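Local coordinates for interpain A (Prevotella intermedia, PDB 3BB7), which probably cleaves peptide bonds as a cysteine protease of the C10 family, represented here by a zymogen fragment that joins pro-region and catalytic domain, at residues 231-234 / 235-238; 304-307 / 308-311; 242-246 / 247-251. The protein carries 1 engineered substitution. All coordinates share one frame; numbering follows the deposited sequence. Where two conformers were deposited one is given.

Interaction 1 of 3, residues 231-234 / 235-238. Unlike the reference sequence in segment 231-234: Asn231 (reference Asp).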
loop_
_atom_site.group_PDB
_atom_site.type_symbol
_atom_site.label_atom_id
_atom_site.label_comp_id
_atom_site.label_asym_id
_atom_site.label_seq_id
_atom_site.Cartn_x
_atom_site.Cartn_y
_atom_site.Cartn_z
ATOM N N ASN A 231 3.127 6.021 17.825
ATOM C CA ASN A 231 3.554 7.297 18.403
ATOM C C ASN A 231 2.488 8.398 18.418
ATOM O O ASN A 231 2.705 9.459 19.000
ATOM C CB ASN A 231 4.782 7.822 17.642
ATOM C CG ASN A 231 6.043 7.027 17.922
ATOM O OD1 ASN A 231 7.014 7.154 17.197
ATOM N ND2 ASN A 231 6.039 6.226 18.971
ATOM N N TYR A 232 1.350 8.144 17.782
ATOM C CA TYR A 232 0.304 9.163 17.582
ATOM C C TYR A 232 -1.054 8.717 18.106
ATOM O O TYR A 232 -1.431 7.532 18.002
ATOM C CB TYR A 232 0.141 9.454 16.092
ATOM C CG TYR A 232 1.405 10.066 15.488
ATOM C CD1 TYR A 232 2.444 9.257 15.042
ATOM C CD2 TYR A 232 1.546 11.450 15.350
ATOM C CE1 TYR A 232 3.618 9.819 14.501
ATOM C CE2 TYR A 232 2.708 12.008 14.811
ATOM C CZ TYR A 232 3.710 11.191 14.357
ATOM O OH TYR A 232 4.841 11.765 13.826
ATOM N N THR A 233 -1.850 9.669 18.597
ATOM C CA THR A 233 -3.249 9.331 18.861
ATOM C C THR A 233 -3.970 9.156 17.520
ATOM O O THR A 233 -3.478 9.612 16.461
ATOM C CB THR A 233 -3.976 10.418 19.634
ATOM O OG1 THR A 233 -4.045 11.586 18.809
ATOM C CG2 THR A 233 -3.253 10.755 20.954
ATOM N N ASP A 234 -5.153 8.541 17.545
ATOM C CA ASP A 234 -5.908 8.331 16.311
ATOM C C ASP A 234 -6.202 9.663 15.636
ATOM O O ASP A 234 -6.102 9.776 14.418
ATOM C CB ASP A 234 -7.228 7.619 16.636
ATOM C CG ASP A 234 -7.017 6.236 17.191
ATOM O OD1 ASP A 234 -5.987 5.617 16.831
ATOM O OD2 ASP A 234 -7.888 5.761 17.963
ATOM N N GLU A 235 -6.584 10.669 16.428
ATOM C CA GLU A 235 -6.890 11.982 15.860
ATOM C C GLU A 235 -5.639 12.612 15.225
ATOM O O GLU A 235 -5.702 13.237 14.150
ATOM C CB GLU A 235 -7.510 12.899 16.922
ATOM C CG GLU A 235 -8.852 12.362 17.464
ATOM C CD GLU A 235 -8.731 11.089 18.396
ATOM O OE1 GLU A 235 -7.655 10.802 19.001
ATOM O OE2 GLU A 235 -9.750 10.352 18.532
ATOM N N GLN A 236 -4.488 12.478 15.886
ATOM C CA GLN A 236 -3.263 13.057 15.339
ATOM C C GLN A 236 -2.875 12.362 14.041
ATOM O O GLN A 236 -2.466 13.019 13.071
ATOM C CB GLN A 236 -2.138 12.904 16.351
ATOM C CG GLN A 236 -2.309 13.818 17.545
ATOM C CD GLN A 236 -1.434 13.435 18.728
ATOM O OE1 GLN A 236 -0.758 12.399 18.727
ATOM N NE2 GLN A 236 -1.487 14.247 19.775
ATOM N N TRP A 237 -2.966 11.027 14.026
ATOM C CA TRP A 237 -2.616 10.255 12.837
ATOM C C TRP A 237 -3.554 10.588 11.652
ATOM O O TRP A 237 -3.080 10.830 10.531
ATOM C CB TRP A 237 -2.738 8.773 13.191
ATOM C CG TRP A 237 -2.226 7.822 12.177
ATOM C CD1 TRP A 237 -2.976 6.993 11.381
ATOM C CD2 TRP A 237 -0.855 7.567 11.847
ATOM N NE1 TRP A 237 -2.158 6.223 10.590
ATOM C CE2 TRP A 237 -0.847 6.542 10.867
ATOM C CE3 TRP A 237 0.364 8.067 12.318
ATOM C CZ2 TRP A 237 0.339 6.025 10.331
ATOM C CZ3 TRP A 237 1.537 7.552 11.786
ATOM C CH2 TRP A 237 1.512 6.543 10.802
ATOM N N MET A 238 -4.866 10.665 11.900
ATOM C CA MET A 238 -5.769 10.937 10.800
ATOM C C MET A 238 -5.572 12.363 10.317
ATOM O O MET A 238 -5.676 12.620 9.135
ATOM C CB MET A 238 -7.222 10.701 11.190
ATOM C CG MET A 238 -7.561 9.247 11.428
ATOM S SD MET A 238 -6.982 8.102 10.171
ATOM C CE MET A 238 -7.773 8.686 8.665
#
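Thr233 and Gln236 face each other in a capping box that starts helix 234-246, with Thr233 as the N-cap. Reciprocal hydrogen bonds define the motif. Gln236 N gives its hydrogen to Thr233 OG1 over 3.1 Å, while Thr233 N donates to Gln236 OE1 over 2.9 Å. The second bond is almost straight, yet the donor stands well above the amide's carbonyl plane and not on a lone pair. The threonine hydroxyl lies between its own backbone N and carbonyl carbon (chi1 65°), which turns OG1 over the first helical turn. Glutamine suits the third helical position because CG stands beside the backbone N (chi1 -71°) and the straight chain beyond it carries OE1 across to Thr233 N.

Main-chain bonds then take over: Trp237 N binds Thr233 O at 2.9 Å, and Met238 N binds Asp234 O at 2.9 Å.

An apolar contact joins the residue before the cap to the first turn. Tyr232 CD1 comes within 3.6 Å of Trp237 CE3, the indole presenting an edge to it; the ring planes are inclined at 51°, so the pair is oblique. Gln236 CB lies at the edge of the Tyr232 ring. Both aromatics also pack on Ile227 of strand 225-228, and large rings suit this junction between helix and sheet.

Two side chains are held from outside. Buried Asp234 forms a salt bridge through OD1 with Arg229, and a carboxylate in the first turn would interact favourably with the positive end of the helix dipole. The indole N-H, Trp237 NE1, is hydrogen-bonded to Tyr253 OH.

Interaction 2 of 3, residues 304-307 / 308-311; sequences MYSF and TAEQ
The Phe307 ring is approached obliquely by the carboxylate of Glu310, whose OE1 is 4.4 Å from Phe307 CD1, within a type I beta turn running from Phe307 to Glu310. Two residues earlier in the chain, the Tyr305 ring carries Met304 CG on one face, 3.9 Å above its centre.

The turn is closed by Glu310 N, which donates to Phe307 O at 3.2 Å from well above the carbonyl plane. Ser306 suits the position before the turn: OG, set between its backbone N and carbonyl carbon (chi1 61°), weakly accepts from Ala309 N at 3.1 Å and is also bound to Asn303 O. Ala309 CB lies 3.3 Å from Ser306 OG, a methyl adding no bulk beyond CB next to the hydroxyl. A water sits between Ser306 O and Glu310 OE2, 2.9 Å from the latter.

The turn stands beside the active site, for Glu310 OE1 is hydrogen-bonded to NE2 of His267, the predicted proton acceptor. Helix 49-68, probably part of the inhibitor-like pro-region, packs against the turn: Glu60 takes the N-H groups of Phe307 and Thr308, and Trp53 NE1 binds Phe307 O. Gln311 suits the exit, since its NE2 reaches Thr308 O at 2.7 Å, in the carbonyl plane and on a lone pair.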
loop_
_atom_site.group_PDB
_atom_site.type_symbol
_atom_site.label_atom_id
_atom_site.label_comp_id
_atom_site.label_asym_id
_atom_site.label_seq_id
_atom_site.Cartn_x
_atom_site.Cartn_y
_atom_site.Cartn_z
ATOM N N MET A 304 2.767 -4.389 21.074
ATOM C CA MET A 304 3.747 -4.421 19.993
ATOM C C MET A 304 3.555 -5.625 19.069
ATOM O O MET A 304 4.167 -5.705 17.994
ATOM C CB MET A 304 5.176 -4.359 20.548
ATOM C CG MET A 304 5.404 -5.220 21.784
ATOM S SD MET A 304 7.126 -5.268 22.322
ATOM C CE MET A 304 7.931 -5.763 20.797
ATOM N N TYR A 305 2.683 -6.534 19.484
ATOM C CA TYR A 305 2.465 -7.805 18.800
ATOM C C TYR A 305 1.134 -7.936 18.059
ATOM O O TYR A 305 0.856 -8.989 17.461
ATOM C CB TYR A 305 2.589 -8.940 19.820
ATOM C CG TYR A 305 3.951 -9.014 20.434
ATOM C CD1 TYR A 305 4.115 -9.027 21.818
ATOM C CD2 TYR A 305 5.081 -9.069 19.622
ATOM C CE1 TYR A 305 5.405 -9.109 22.384
ATOM C CE2 TYR A 305 6.361 -9.146 20.164
ATOM C CZ TYR A 305 6.521 -9.166 21.535
ATOM O OH TYR A 305 7.807 -9.265 22.037
ATOM N N SER A 306 0.318 -6.883 18.111
ATOM C CA SER A 306 -1.004 -6.871 17.471
ATOM C C SER A 306 -0.872 -6.630 15.969
ATOM O O SER A 306 0.132 -6.123 15.503
ATOM C CB SER A 306 -1.848 -5.736 18.048
ATOM O OG SER A 306 -1.243 -4.470 17.809
ATOM N N PHE A 307 -1.900 -6.976 15.210
ATOM C CA PHE A 307 -1.930 -6.598 13.797
ATOM C C PHE A 307 -1.943 -5.089 13.613
ATOM O O PHE A 307 -1.376 -4.583 12.660
ATOM C CB PHE A 307 -3.170 -7.189 13.117
ATOM C CG PHE A 307 -3.131 -8.682 12.991
ATOM C CD1 PHE A 307 -2.345 -9.279 12.012
ATOM C CD2 PHE A 307 -3.873 -9.485 13.854
ATOM C CE1 PHE A 307 -2.294 -10.660 11.900
ATOM C CE2 PHE A 307 -3.841 -10.866 13.739
ATOM C CZ PHE A 307 -3.049 -11.452 12.761
ATOM N N THR A 308 -2.614 -4.356 14.507
ATOM C CA THR A 308 -2.766 -2.888 14.330
ATOM C C THR A 308 -1.508 -2.101 14.628
ATOM O O THR A 308 -1.372 -0.934 14.244
ATOM C CB THR A 308 -3.908 -2.285 15.168
ATOM O OG1 THR A 308 -3.708 -2.613 16.553
ATOM C CG2 THR A 308 -5.234 -2.801 14.717
ATOM N N ALA A 309 -0.574 -2.732 15.329
ATOM C CA ALA A 309 0.687 -2.082 15.606
ATOM C C ALA A 309 1.492 -1.936 14.312
ATOM O O ALA A 309 2.379 -1.091 14.212
ATOM C CB ALA A 309 1.457 -2.897 16.626
ATOM N N GLU A 310 1.160 -2.746 13.311
ATOM C CA GLU A 310 1.907 -2.783 12.036
ATOM C C GLU A 310 1.415 -1.704 11.072
ATOM O O GLU A 310 0.918 -2.000 9.964
ATOM C CB GLU A 310 1.803 -4.191 11.435
ATOM C CG GLU A 310 2.243 -5.282 12.436
ATOM C CD GLU A 310 1.872 -6.681 12.005
ATOM O OE1 GLU A 310 1.150 -6.841 10.992
ATOM O OE2 GLU A 310 2.300 -7.640 12.705
ATOM N N GLN A 311 1.583 -0.444 11.484
ATOM C CA GLN A 311 1.134 0.692 10.670
ATOM C C GLN A 311 2.166 1.794 10.693
ATOM O O GLN A 311 2.339 2.479 11.704
ATOM C CB GLN A 311 -0.195 1.254 11.169
ATOM C CG GLN A 311 -1.373 0.321 10.993
ATOM C CD GLN A 311 -2.643 0.953 11.514
ATOM O OE1 GLN A 311 -3.240 1.829 10.860
ATOM N NE2 GLN A 311 -3.078 0.513 12.688
HETATM O O HOH W 1 2.637 -6.856 15.443
#

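Interaction 3 of 3, residues 242-246 / 247-251; sequences FSELT and KGHPL
Glu244 and His249 bind across the C-terminal end of helix 234-246, where a Schellman motif turns the chain toward strand 251-255. On this tight side His249 ND1 donates to Glu244 OE1 over 2.8 Å. The oxygen lies in the plane of the imidazole, at its edge, while the carboxylate plane is turned 37° from the ring. The bend of Glu244 at chi2 (-74°) brings OE1 there. Its negative charge would favour a proton on ND1.

Two backbone bonds make the Schellman motif: His249 N to Glu244 O at 3.0 Å, which gives the histidine a second tie to this glutamate, and Gly248 N to Leu245 O at 2.8 Å. Glycine suits its place because the positive phi (77°) is costly for most residues with a side chain. The two methyls of buried Leu251 go to different partners, CD1 to Leu245 CD2 at 3.7 Å and CD2 to Glu244 CB.

The outer side is looser. Lys247 is exposed, and in the conformer given a water links its NZ to Ser243 O. Nearer the backbone, Lys247 CB rests over one face of the His249 ring, toward the rim.

Around this turn, His249 meets the ring of Tyr318. Leu245 packs on Ile271 and Tyr274 of strand 267-274, Leu251 touches Met313 and Arg315 of strand 312-315, and Pro250 leans on Tyr127 and Phe128 of helix 116-128.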
loop_
_atom_site.group_PDB
_atom_site.type_symbol
_atom_site.label_atom_id
_atom_site.label_comp_id
_atom_site.label_asym_id
_atom_site.label_seq_id
_atom_site.Cartn_x
_atom_site.Cartn_y
_atom_site.Cartn_z
ATOM N N PHE A 242 -5.201 13.385 6.419
ATOM C CA PHE A 242 -6.016 14.404 5.724
ATOM C C PHE A 242 -5.198 15.562 5.191
ATOM O O PHE A 242 -5.440 16.043 4.082
ATOM C CB PHE A 242 -7.142 14.929 6.604
ATOM C CG PHE A 242 -8.070 13.866 7.134
ATOM C CD1 PHE A 242 -8.482 12.782 6.339
ATOM C CD2 PHE A 242 -8.547 13.978 8.442
ATOM C CE1 PHE A 242 -9.370 11.814 6.863
ATOM C CE2 PHE A 242 -9.430 13.038 8.979
ATOM C CZ PHE A 242 -9.851 11.953 8.192
ATOM N N SER A 243 -4.237 16.028 5.983
ATOM C CA SER A 243 -3.401 17.138 5.565
ATOM C C SER A 243 -2.549 16.772 4.335
ATOM O O SER A 243 -2.422 17.583 3.371
ATOM C CB SER A 243 -2.590 17.704 6.729
ATOM O OG SER A 243 -1.628 16.785 7.186
ATOM N N GLU A 244 -1.973 15.569 4.339
ATOM C CA GLU A 244 -1.118 15.199 3.230
ATOM C C GLU A 244 -1.952 15.018 1.958
ATOM O O GLU A 244 -1.571 15.455 0.885
ATOM C CB GLU A 244 -0.350 13.924 3.543
ATOM C CG GLU A 244 0.742 14.134 4.542
ATOM C CD GLU A 244 1.934 14.856 3.997
ATOM O OE1 GLU A 244 2.071 15.028 2.762
ATOM O OE2 GLU A 244 2.772 15.242 4.835
ATOM N N LEU A 245 -3.104 14.372 2.075
ATOM C CA LEU A 245 -3.917 14.165 0.867
ATOM C C LEU A 245 -4.523 15.459 0.339
ATOM O O LEU A 245 -4.656 15.627 -0.885
ATOM C CB LEU A 245 -4.969 13.050 1.083
ATOM C CG LEU A 245 -4.435 11.603 0.822
ATOM C CD1 LEU A 245 -4.031 11.373 -0.656
ATOM C CD2 LEU A 245 -3.284 11.242 1.713
ATOM N N THR A 246 -4.895 16.371 1.247
ATOM C CA THR A 246 -5.359 17.698 0.839
ATOM C C THR A 246 -4.321 18.389 -0.052
ATOM O O THR A 246 -4.660 19.168 -0.954
ATOM C CB THR A 246 -5.592 18.560 2.086
ATOM O OG1 THR A 246 -6.783 18.111 2.740
ATOM C CG2 THR A 246 -5.741 20.053 1.733
ATOM N N LYS A 247 -3.049 18.173 0.255
ATOM C CA LYS A 247 -1.947 18.721 -0.514
ATOM C C LYS A 247 -1.637 17.937 -1.794
ATOM O O LYS A 247 -0.708 18.301 -2.528
ATOM C CB LYS A 247 -0.680 18.757 0.346
ATOM C CG LYS A 247 -0.787 19.622 1.586
ATOM C CD LYS A 247 0.397 19.397 2.522
ATOM C CE LYS A 247 0.201 20.107 3.863
ATOM N NZ LYS A 247 -0.258 21.530 3.733
ATOM N N GLY A 248 -2.382 16.865 -2.051
ATOM C CA GLY A 248 -2.171 16.042 -3.248
ATOM C C GLY A 248 -0.970 15.109 -3.122
ATOM O O GLY A 248 -0.270 14.844 -4.124
ATOM N N HIS A 249 -0.725 14.614 -1.900
ATOM C CA HIS A 249 0.389 13.706 -1.660
ATOM C C HIS A 249 -0.060 12.313 -1.250
ATOM O O HIS A 249 -0.361 12.080 -0.069
ATOM C CB HIS A 249 1.269 14.233 -0.528
ATOM C CG HIS A 249 1.815 15.609 -0.751
ATOM N ND1 HIS A 249 2.310 16.364 0.288
ATOM C CD2 HIS A 249 1.975 16.351 -1.872
ATOM C CE1 HIS A 249 2.745 17.526 -0.180
ATOM N NE2 HIS A 249 2.560 17.543 -1.489
ATOM N N PRO A 250 -0.082 11.358 -2.199
ATOM C CA PRO A 250 -0.435 9.984 -1.822
ATOM C C PRO A 250 0.630 9.452 -0.884
ATOM O O PRO A 250 1.815 9.873 -0.969
ATOM C CB PRO A 250 -0.398 9.227 -3.142
ATOM C CG PRO A 250 -0.391 10.270 -4.244
ATOM C CD PRO A 250 0.205 11.520 -3.636
ATOM N N LEU A 251 0.224 8.556 0.020
ATOM C CA LEU A 251 1.078 8.055 1.099
ATOM C C LEU A 251 1.418 6.577 0.980
ATOM O O LEU A 251 0.524 5.764 0.831
ATOM C CB LEU A 251 0.413 8.276 2.463
ATOM C CG LEU A 251 0.115 9.747 2.805
ATOM C CD1 LEU A 251 -0.739 9.836 4.038
ATOM C CD2 LEU A 251 1.399 10.488 3.029
HETATM O O HOH W 2 -2.846 20.414 4.002
#

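Along the chain the order is interaction 1, interaction 3, interaction 2. The first two mark the start and finish of helix 234-246, their centres 15 Å apart, and that helix connects strand 225-228 with strand 251-255. Interaction 2 comes later, leading into strand 312-315, which lies between those two strands in the large antiparallel sheet. Its centre is 15 Å from that of interaction 1, and the two touch where Trp237 CH2 is 4.2 Å from Gln311 O; Tyr253 and Arg229 bond to residues of both. Interactions 2 and 3 do not touch, their nearest atoms being about 11 Å apart. Thus the helix and its strands reach from near His267 to interaction 3, which lies away from the annotated active-site residues.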